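Local coordinates for uncharacterized protein YLR132C (Kluyveromyces marxianus, PDB 6PGL) that probably acts as a nuclease of the 2H phosphoesterase clan, related to U6 snRNA phosphodiesterases, and binds uridine-5'-monophosphate, at residues L59-S64 with N151-S156; L63-M68 with K136-S141; P95-G100 with G118-A123. One frame throughout, in Å; residues are numbered along the deposited sequence.

Contact 1. Residues L59-S64 with N151-S156; sequences LHVSLS and NNLHVS. With U5P (uridine-5'-monophosphate), chain E.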
loop_
_atom_site.group_PDB
_atom_site.type_symbol
_atom_site.label_atom_id
_atom_site.label_comp_id
_atom_site.label_asym_id
_atom_site.label_seq_id
_atom_site.Cartn_x
_atom_site.Cartn_y
_atom_site.Cartn_z
ATOM N N LEU A 59 5.595 2.181 6.061
ATOM C CA LEU A 59 4.918 1.767 4.841
ATOM C C LEU A 59 3.765 0.842 5.221
ATOM O O LEU A 59 3.504 0.591 6.406
ATOM C CB LEU A 59 5.888 1.095 3.863
ATOM C CG LEU A 59 7.096 1.941 3.487
ATOM C CD1 LEU A 59 8.016 1.238 2.496
ATOM C CD2 LEU A 59 6.668 3.314 2.971
ATOM N N HIS A 60 3.030 0.344 4.220
ATOM C CA HIS A 60 1.895 -0.522 4.529
ATOM C C HIS A 60 1.622 -1.494 3.391
ATOM O O HIS A 60 2.050 -1.293 2.248
ATOM C CB HIS A 60 0.610 0.290 4.845
ATOM C CG HIS A 60 0.071 1.073 3.679
ATOM N ND1 HIS A 60 0.485 2.358 3.390
ATOM C CD2 HIS A 60 -0.864 0.761 2.743
ATOM C CE1 HIS A 60 -0.159 2.799 2.317
ATOM N NE2 HIS A 60 -0.982 1.848 1.905
ATOM N N VAL A 61 0.964 -2.604 3.747
ATOM C CA VAL A 61 0.281 -3.471 2.795
ATOM C C VAL A 61 -1.213 -3.258 3.023
ATOM O O VAL A 61 -1.730 -3.609 4.086
ATOM C CB VAL A 61 0.667 -4.958 2.958
ATOM C CG1 VAL A 61 0.011 -5.833 1.840
ATOM C CG2 VAL A 61 2.169 -5.146 2.971
ATOM N N SER A 62 -1.915 -2.700 2.035
ATOM C CA SER A 62 -3.365 -2.649 2.114
ATOM C C SER A 62 -3.924 -4.061 2.059
ATOM O O SER A 62 -3.447 -4.901 1.284
ATOM C CB SER A 62 -3.972 -1.828 0.972
ATOM O OG SER A 62 -3.497 -0.488 0.952
ATOM N N LEU A 63 -4.905 -4.343 2.921
ATOM C CA LEU A 63 -5.537 -5.648 2.946
ATOM C C LEU A 63 -7.027 -5.611 2.639
ATOM O O LEU A 63 -7.663 -6.667 2.622
ATOM C CB LEU A 63 -5.313 -6.331 4.307
ATOM C CG LEU A 63 -3.850 -6.609 4.698
ATOM C CD1 LEU A 63 -3.783 -7.110 6.159
ATOM C CD2 LEU A 63 -3.124 -7.587 3.751
ATOM N N SER A 64 -7.616 -4.431 2.484
ATOM C CA SER A 64 -9.022 -4.313 2.143
ATOM C C SER A 64 -9.182 -3.028 1.357
ATOM O O SER A 64 -8.336 -2.136 1.416
ATOM C CB SER A 64 -9.936 -4.290 3.384
ATOM O OG SER A 64 -9.825 -3.034 4.033
ATOM N N ASN A 151 -4.282 -10.740 -6.025
ATOM C CA ASN A 151 -3.677 -10.416 -7.304
ATOM C C ASN A 151 -2.975 -9.061 -7.312
ATOM O O ASN A 151 -2.192 -8.808 -8.234
ATOM C CB ASN A 151 -4.758 -10.417 -8.386
ATOM C CG ASN A 151 -5.808 -9.312 -8.154
ATOM O OD1 ASN A 151 -5.733 -8.226 -8.737
ATOM N ND2 ASN A 151 -6.765 -9.583 -7.269
ATOM N N ASN A 152 -3.202 -8.201 -6.305
ATOM C CA ASN A 152 -2.609 -6.868 -6.325
ATOM C C ASN A 152 -1.959 -6.480 -4.999
ATOM O O ASN A 152 -1.733 -5.288 -4.761
ATOM C CB ASN A 152 -3.638 -5.805 -6.750
ATOM C CG ASN A 152 -4.837 -5.714 -5.802
ATOM O OD1 ASN A 152 -4.747 -6.057 -4.620
ATOM N ND2 ASN A 152 -5.963 -5.236 -6.319
ATOM N N LEU A 153 -1.671 -7.442 -4.127
ATOM C CA LEU A 153 -0.949 -7.126 -2.903
ATOM C C LEU A 153 0.405 -6.536 -3.251
ATOM O O LEU A 153 1.130 -7.076 -4.095
ATOM C CB LEU A 153 -0.771 -8.379 -2.055
ATOM C CG LEU A 153 -2.053 -8.936 -1.451
ATOM C CD1 LEU A 153 -1.722 -10.269 -0.742
ATOM C CD2 LEU A 153 -2.663 -7.904 -0.492
ATOM N N HIS A 154 0.754 -5.432 -2.590
ATOM C CA HIS A 154 1.980 -4.728 -2.923
ATOM C C HIS A 154 2.336 -3.789 -1.772
ATOM O O HIS A 154 1.519 -3.509 -0.888
ATOM C CB HIS A 154 1.795 -3.936 -4.219
ATOM C CG HIS A 154 0.846 -2.795 -4.057
ATOM N ND1 HIS A 154 -0.521 -2.941 -4.190
ATOM C CD2 HIS A 154 1.058 -1.505 -3.703
ATOM C CE1 HIS A 154 -1.109 -1.779 -3.936
ATOM N NE2 HIS A 154 -0.172 -0.892 -3.638
ATOM N N VAL A 155 3.565 -3.282 -1.813
ATOM C CA VAL A 155 4.010 -2.180 -0.968
ATOM C C VAL A 155 4.369 -1.017 -1.889
ATOM O O VAL A 155 5.161 -1.189 -2.818
ATOM C CB VAL A 155 5.234 -2.570 -0.117
ATOM C CG1 VAL A 155 5.739 -1.349 0.653
ATOM C CG2 VAL A 155 4.902 -3.734 0.865
ATOM N N SER A 156 3.795 0.164 -1.634
ATOM C CA SER A 156 4.219 1.370 -2.340
ATOM C C SER A 156 5.388 2.024 -1.623
ATOM O O SER A 156 5.391 2.140 -0.391
ATOM C CB SER A 156 3.079 2.380 -2.452
ATOM O OG SER A 156 2.078 1.852 -3.301
HETATM N N1 U5P E . -4.395 0.411 -6.824
HETATM C C2 U5P E . -4.586 0.213 -8.221
HETATM N N3 U5P E . -4.707 -1.024 -8.708
HETATM C C4 U5P E . -4.662 -2.079 -7.902
HETATM C C5 U5P E . -4.488 -1.912 -6.530
HETATM C C6 U5P E . -4.359 -0.637 -6.002
HETATM O O2 U5P E . -4.629 1.174 -9.033
HETATM O O4 U5P E . -4.775 -3.214 -8.412
HETATM C "C1'" U5P E . -4.273 1.774 -6.285
HETATM C "C2'" U5P E . -5.102 2.011 -5.032
HETATM O "O2'" U5P E . -6.427 2.343 -5.373
HETATM C "C3'" U5P E . -4.342 3.144 -4.344
HETATM C "C4'" U5P E . -2.899 2.985 -4.842
HETATM O "O3'" U5P E . -4.872 4.390 -4.789
HETATM O "O4'" U5P E . -2.934 2.009 -5.913
HETATM C "C5'" U5P E . -1.896 2.557 -3.795
HETATM O "O5'" U5P E . -2.481 1.715 -2.807
HETATM P P U5P E . -1.665 1.260 -1.515
HETATM O O1P U5P E . -2.316 -0.028 -1.117
HETATM O O2P U5P E . -0.221 1.117 -1.958
HETATM O O3P U5P E . -1.943 2.352 -0.520
HETATM O O HOH W 1 3.412 2.068 1.600
HETATM O O HOH W 2 1.634 0.490 0.165
HETATM O O HOH W 3 -1.855 -4.275 -1.028
HETATM O O HOH W 4 -0.696 -2.063 -0.426
#

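Contact 2. Residues L63-M68 with K136-S141; sequences LSETMM and KYKPRS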
loop_
_atom_site.group_PDB
_atom_site.type_symbol
_atom_site.label_atom_id
_atom_site.label_comp_id
_atom_site.label_asym_id
_atom_site.label_seq_id
_atom_site.Cartn_x
_atom_site.Cartn_y
_atom_site.Cartn_z
ATOM N N LEU A 63 -4.905 -4.343 2.921
ATOM C CA LEU A 63 -5.537 -5.648 2.946
ATOM C C LEU A 63 -7.027 -5.611 2.639
ATOM O O LEU A 63 -7.663 -6.667 2.622
ATOM C CB LEU A 63 -5.313 -6.331 4.307
ATOM C CG LEU A 63 -3.850 -6.609 4.698
ATOM C CD1 LEU A 63 -3.783 -7.110 6.159
ATOM C CD2 LEU A 63 -3.124 -7.587 3.751
ATOM N N SER A 64 -7.616 -4.431 2.484
ATOM C CA SER A 64 -9.022 -4.313 2.143
ATOM C C SER A 64 -9.182 -3.028 1.357
ATOM O O SER A 64 -8.336 -2.136 1.416
ATOM C CB SER A 64 -9.936 -4.290 3.384
ATOM O OG SER A 64 -9.825 -3.034 4.033
ATOM N N GLU A 65 -10.242 -2.978 0.568
ATOM C CA GLU A 65 -10.762 -1.740 0.019
ATOM C C GLU A 65 -11.259 -0.848 1.162
ATOM O O GLU A 65 -11.328 -1.259 2.332
ATOM C CB GLU A 65 -11.905 -2.063 -0.956
ATOM C CG GLU A 65 -13.045 -2.798 -0.263
ATOM C CD GLU A 65 -13.985 -3.584 -1.192
ATOM O OE1 GLU A 65 -15.202 -3.254 -1.240
ATOM O OE2 GLU A 65 -13.512 -4.543 -1.850
ATOM N N THR A 66 -11.611 0.389 0.815
ATOM C CA THR A 66 -12.372 1.237 1.721
ATOM C C THR A 66 -13.747 0.620 1.942
ATOM O O THR A 66 -14.509 0.453 0.986
ATOM C CB THR A 66 -12.515 2.635 1.124
ATOM O OG1 THR A 66 -11.222 3.195 0.905
ATOM C CG2 THR A 66 -13.274 3.541 2.062
ATOM N N MET A 67 -14.049 0.242 3.191
ATOM C CA MET A 67 -15.279 -0.455 3.561
ATOM C C MET A 67 -16.226 0.489 4.296
ATOM O O MET A 67 -15.938 0.918 5.424
ATOM C CB MET A 67 -14.965 -1.673 4.422
ATOM C CG MET A 67 -14.172 -2.721 3.679
ATOM S SD MET A 67 -13.853 -4.125 4.750
ATOM C CE MET A 67 -12.903 -3.338 6.046
ATOM N N MET A 68 -17.362 0.809 3.672
ATOM C CA MET A 68 -18.345 1.712 4.271
ATOM C C MET A 68 -19.513 0.922 4.850
ATOM O O MET A 68 -20.331 0.371 4.108
ATOM C CB MET A 68 -18.859 2.747 3.278
ATOM C CG MET A 68 -19.779 3.729 3.988
ATOM S SD MET A 68 -20.137 5.230 3.095
ATOM C CE MET A 68 -18.501 5.904 2.807
ATOM N N LYS A 136 -15.409 -12.018 4.292
ATOM C CA LYS A 136 -16.597 -12.471 4.993
ATOM C C LYS A 136 -17.373 -11.303 5.615
ATOM O O LYS A 136 -18.611 -11.339 5.657
ATOM C CB LYS A 136 -16.166 -13.498 6.039
ATOM C CG LYS A 136 -17.253 -13.949 6.977
ATOM C CD LYS A 136 -16.723 -15.027 7.902
ATOM C CE LYS A 136 -17.749 -15.342 8.992
ATOM N NZ LYS A 136 -17.392 -16.547 9.795
ATOM N N TYR A 137 -16.690 -10.227 6.025
ATOM C CA TYR A 137 -17.341 -9.170 6.784
ATOM C C TYR A 137 -17.497 -7.854 6.029
ATOM O O TYR A 137 -18.169 -6.954 6.536
ATOM C CB TYR A 137 -16.558 -8.910 8.078
ATOM C CG TYR A 137 -16.692 -10.020 9.084
ATOM C CD1 TYR A 137 -17.868 -10.203 9.789
ATOM C CD2 TYR A 137 -15.659 -10.918 9.290
ATOM C CE1 TYR A 137 -18.005 -11.231 10.700
ATOM C CE2 TYR A 137 -15.788 -11.953 10.193
ATOM C CZ TYR A 137 -16.961 -12.102 10.900
ATOM O OH TYR A 137 -17.090 -13.146 11.807
ATOM N N LYS A 138 -16.969 -7.728 4.817
ATOM C CA LYS A 138 -17.019 -6.426 4.170
ATOM C C LYS A 138 -18.430 -6.098 3.668
ATOM O O LYS A 138 -19.208 -6.995 3.329
ATOM C CB LYS A 138 -16.007 -6.370 3.031
ATOM C CG LYS A 138 -16.307 -7.244 1.859
ATOM C CD LYS A 138 -15.302 -6.976 0.738
ATOM C CE LYS A 138 -15.930 -7.296 -0.613
ATOM N NZ LYS A 138 -14.926 -7.297 -1.735
ATOM N N PRO A 139 -18.785 -4.814 3.612
ATOM C CA PRO A 139 -20.109 -4.447 3.098
ATOM C C PRO A 139 -20.260 -4.900 1.655
ATOM O O PRO A 139 -19.300 -4.917 0.882
ATOM C CB PRO A 139 -20.129 -2.920 3.216
ATOM C CG PRO A 139 -19.125 -2.616 4.289
ATOM C CD PRO A 139 -18.045 -3.646 4.119
ATOM N N ARG A 140 -21.494 -5.230 1.281
ATOM C CA ARG A 140 -21.740 -5.726 -0.062
ATOM C C ARG A 140 -21.800 -4.622 -1.111
ATOM O O ARG A 140 -21.631 -4.919 -2.297
ATOM C CB ARG A 140 -23.043 -6.531 -0.083
ATOM N N SER A 141 -22.045 -3.372 -0.717
ATOM C CA SER A 141 -22.025 -2.259 -1.659
ATOM C C SER A 141 -20.694 -1.529 -1.553
ATOM O O SER A 141 -20.461 -0.832 -0.555
ATOM C CB SER A 141 -23.178 -1.299 -1.398
ATOM O OG SER A 141 -23.345 -1.113 -0.006
HETATM O O HOH W 5 -17.015 -2.880 1.079
HETATM O O HOH W 6 -17.967 -4.906 -1.784
HETATM O O HOH W 7 -18.073 -0.490 1.098
#

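Contact 3. Residues P95-G100 with G118-A123; sequences PVALSG and GLSEPA. Unlike the reference sequence in segment 118-123: P122 (reference Gln).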
loop_
_atom_site.group_PDB
_atom_site.type_symbol
_atom_site.label_atom_id
_atom_site.label_comp_id
_atom_site.label_asym_id
_atom_site.label_seq_id
_atom_site.Cartn_x
_atom_site.Cartn_y
_atom_site.Cartn_z
ATOM N N PRO A 95 4.693 -13.026 7.366
ATOM C CA PRO A 95 5.874 -12.467 6.712
ATOM C C PRO A 95 5.489 -11.569 5.549
ATOM O O PRO A 95 4.458 -11.742 4.891
ATOM C CB PRO A 95 6.603 -13.725 6.222
ATOM C CG PRO A 95 5.500 -14.705 5.955
ATOM C CD PRO A 95 4.355 -14.376 6.882
ATOM N N VAL A 96 6.310 -10.553 5.336
ATOM C CA VAL A 96 6.134 -9.655 4.211
ATOM C C VAL A 96 7.467 -9.601 3.482
ATOM O O VAL A 96 8.489 -9.236 4.073
ATOM C CB VAL A 96 5.683 -8.251 4.637
ATOM C CG1 VAL A 96 5.568 -7.362 3.407
ATOM C CG2 VAL A 96 4.336 -8.327 5.382
ATOM N N ALA A 97 7.457 -10.005 2.216
ATOM C CA ALA A 97 8.589 -9.862 1.325
ATOM C C ALA A 97 8.027 -9.565 -0.058
ATOM O O ALA A 97 6.851 -9.812 -0.336
ATOM C CB ALA A 97 9.486 -11.127 1.331
ATOM N N LEU A 98 8.884 -9.053 -0.934
ATOM C CA LEU A 98 8.489 -8.554 -2.236
ATOM C C LEU A 98 9.199 -9.338 -3.329
ATOM O O LEU A 98 10.236 -9.955 -3.096
ATOM C CB LEU A 98 8.813 -7.054 -2.343
ATOM C CG LEU A 98 8.270 -6.335 -1.103
ATOM C CD1 LEU A 98 9.042 -5.086 -0.782
ATOM C CD2 LEU A 98 6.761 -6.035 -1.247
ATOM N N SER A 99 8.627 -9.333 -4.530
ATOM C CA SER A 99 9.296 -9.961 -5.653
ATOM C C SER A 99 8.851 -9.302 -6.945
ATOM O O SER A 99 7.784 -8.675 -7.023
ATOM C CB SER A 99 9.050 -11.466 -5.690
ATOM O OG SER A 99 7.760 -11.747 -6.148
ATOM N N GLY A 100 9.683 -9.455 -7.960
ATOM C CA GLY A 100 9.423 -8.854 -9.232
ATOM C C GLY A 100 10.015 -7.464 -9.305
ATOM O O GLY A 100 10.880 -7.061 -8.518
ATOM N N GLY A 118 5.326 -5.739 -5.956
ATOM C CA GLY A 118 4.332 -6.693 -5.488
ATOM C C GLY A 118 4.878 -7.606 -4.403
ATOM O O GLY A 118 6.086 -7.799 -4.284
ATOM N N LEU A 119 3.968 -8.170 -3.591
ATOM C CA LEU A 119 4.365 -9.114 -2.545
ATOM C C LEU A 119 4.797 -10.438 -3.161
ATOM O O LEU A 119 4.237 -10.883 -4.165
ATOM C CB LEU A 119 3.212 -9.356 -1.557
ATOM C CG LEU A 119 3.298 -8.681 -0.175
ATOM C CD1 LEU A 119 3.216 -7.134 -0.318
ATOM C CD2 LEU A 119 2.211 -9.176 0.777
ATOM N N SER A 120 5.800 -11.076 -2.555
ATOM C CA SER A 120 6.252 -12.376 -3.042
ATOM C C SER A 120 5.137 -13.415 -2.933
ATOM O O SER A 120 4.139 -13.239 -2.223
ATOM C CB SER A 120 7.478 -12.845 -2.267
ATOM O OG SER A 120 7.080 -13.242 -0.966
ATOM N N GLU A 121 5.290 -14.503 -3.680
ATOM C CA GLU A 121 4.243 -15.521 -3.659
ATOM C C GLU A 121 3.987 -16.093 -2.265
ATOM O O GLU A 121 2.814 -16.179 -1.868
ATOM C CB GLU A 121 4.575 -16.619 -4.671
ATOM C CG GLU A 121 3.473 -17.630 -4.775
ATOM C CD GLU A 121 3.735 -18.645 -5.868
ATOM O OE1 GLU A 121 4.871 -18.679 -6.409
ATOM O OE2 GLU A 121 2.804 -19.413 -6.162
ATOM N N PRO A 122 4.988 -16.494 -1.475
ATOM C CA PRO A 122 4.666 -17.023 -0.133
ATOM C C PRO A 122 4.009 -16.006 0.787
ATOM O O PRO A 122 3.170 -16.387 1.613
ATOM C CB PRO A 122 6.033 -17.468 0.414
ATOM C CG PRO A 122 6.895 -17.616 -0.775
ATOM C CD PRO A 122 6.433 -16.588 -1.756
ATOM N N ALA A 123 4.385 -14.731 0.682
ATOM C CA ALA A 123 3.781 -13.684 1.507
ATOM C C ALA A 123 2.310 -13.493 1.170
ATOM O O ALA A 123 1.473 -13.345 2.077
ATOM C CB ALA A 123 4.556 -12.374 1.335
HETATM O O HOH W 8 1.955 -12.897 4.764
HETATM O O HOH W 9 6.649 -6.539 -8.496
HETATM O O HOH W 10 7.473 -14.732 -5.280
#

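Contact 1. Residues L59-S64 with N151-S156
V61 and V155 mark the place where strands 59-62 and 154-156 draw together, their directions 145° apart. The strands share waters rather than direct bonds, and the second one can be followed residue by residue.

N152 serves the site twice. Its ND2 makes a weak bond to O4 of the uracil, 3.1 Å away, while also reaching P147 O. Its carbonyl O accepts from H154 ND1 at 2.7 Å. That bond is nearly straight (176°) and lies in the imidazole plane, which helps to hold the rotation of the ring.

L153 leans across the interface, CD2 lying 3.6 Å from S62 O and also touching CG1 of V61. Water 3 joins S62 O to H154 N.

With CG of H154 lodged between its own backbone N and carbonyl carbon (chi1 68°), the imidazole turns its edge to the phosphate, and NE2 donates to O2P at 2.6 Å. Water 4, over one face of this ring, accepts from S62 N and lies within bonding distance of H154 O and O1P, though it has too few protons to serve every acceptor around it.

V155 splits its branches: CG2 meets V61 CG2 at 3.7 Å, while CG1 meets L59 CD1 at 3.9 Å. Both pairs of side chains cross at about a right angle.

S156 OG donates to O2P, 2.8 Å off, and S156 N is bridged by water 2 to H60 O and to that same oxygen. From the opposing strand H60 NE2 donates to O3P at 2.7 Å, and S62 OG binds O1P through a contact whose very short length is doubtful.

Two His-Val-Ser triplets, one from each strand, thus clasp a single phosphate: the paired HxS signature of the 2H phosphoesterases.

Contact 2. Residues L63-M68 with K136-S141
E65 and K138 supply the charged part of this contact. K138 NZ donates to E65 OE2 at 3.1 Å, approaching from above the carboxylate, 42° out of its plane. The two side chains cross at about a right angle, each extended beyond CG. The ammonium has a stronger partner in E135, from the last turns of helix 121-137, so the lysine ties two carboxylates together and would be expected to offset the repulsion between them.

Apolar contacts follow on M67. Its CG stands anti to the carbonyl carbon (chi1 -65°) and the next torsion is extended, which carries SD to the base of the lysine, 3.6 Å from K138 CB. Closer to the strand, M67 CB rests 3.7 Å from CD of the P139 ring. The methionine also packs on M79 of helix 72-87. The proline ring is pressed against the carbonyl of M68 as well, with P139 CG 3.2 Å from M68 O, and it touches F69, the residue after M68.

Water carries the remaining polar contacts. Waters 5 and 6 each donate to both E65 OE1 and P139 O, so the carboxylate is gripped by the lysine through one oxygen and by solvent through the other. Water 7 accepts from M68 N at 3.0 Å and donates to S141 O, linking the strand backbone to the loop without direct pairing.

K138 is the first residue to leave helical geometry after helix 121-137. The loop that starts there packs on strand 59-68, joined to it by a salt bridge and waters. This strand is outermost in its antiparallel sheet and pairs through M67 with G10 of strand 9-16.

Contact 3. Residues P95-G100 with G118-A123
L98 and L119 pair as an antiparallel non-hydrogen-bonded bridge, and the tight part of the contact is built around them. On one side of the pair S120 N donates to A97 O at 2.8 Å in a nearly straight bond (173°). On the other, S99 N donates to G118 O at 3.0 Å.

Both carbonyls are also met by carbon. L119 CA directs a CA-H...O contact at A97 O, and L98 CA does the same to G118 O from 3.2 Å. The leucine side chains diverge at first, yet their branches come together obliquely, with L98 CD2 3.8 Å from L119 CD1. L119 reaches this position with chi1 at -105°, away from the usual staggered values. A123 adds its methyl group, CB lying 3.6 Å from P95 O.

Towards the outside the grip slackens and water intervenes. S99 OG lies alongside S120, 3.5 Å from its CA, but reaches E121 N only through water 10. Water 8 donates to P95 O and A123 O, and water 9 links S99 O with G118 N. S99 O and G118 O, two acceptors, lie 3.3 Å apart.

S120 belongs to both regions. It is the N-cap of helix 121-137, and its OG accepts from A123 N over a long, weak bond of 3.5 Å. The same hydroxyl donates, again weakly, to A97 O.

The chemistry implies a junction held chiefly by the backbone: two direct N-H...O bonds, supported by CA-H contacts and a leucine pair, anchor strand 94-99 where strand 112-119 passes into a helix. A97 N is buried by the contact with no partner in the model, which is probably an energetic cost.

After strand 9-16 and helix 20-39 at the N-terminal end, the chain reaches strand 59-68, whose early half opens contact 1 and whose later half opens contact 2, with L63 and S64 common to both. Contact 3 closes next, a short loop from 95-100 to 118-123, and is nested inside the other two. Helix 121-137 then runs from contact 3 to contact 2, where 136-141 returns to strand 59-68. Finally 151-156 closes contact 1, the widest loop, bringing together strands of the two four-stranded sheets around the nucleotide. Contacts 1 and 3 touch through L153 and L119, on neighbouring strands 154-161 and 112-119; contact 2 does not touch contact 3 and lies near the other end of the helix.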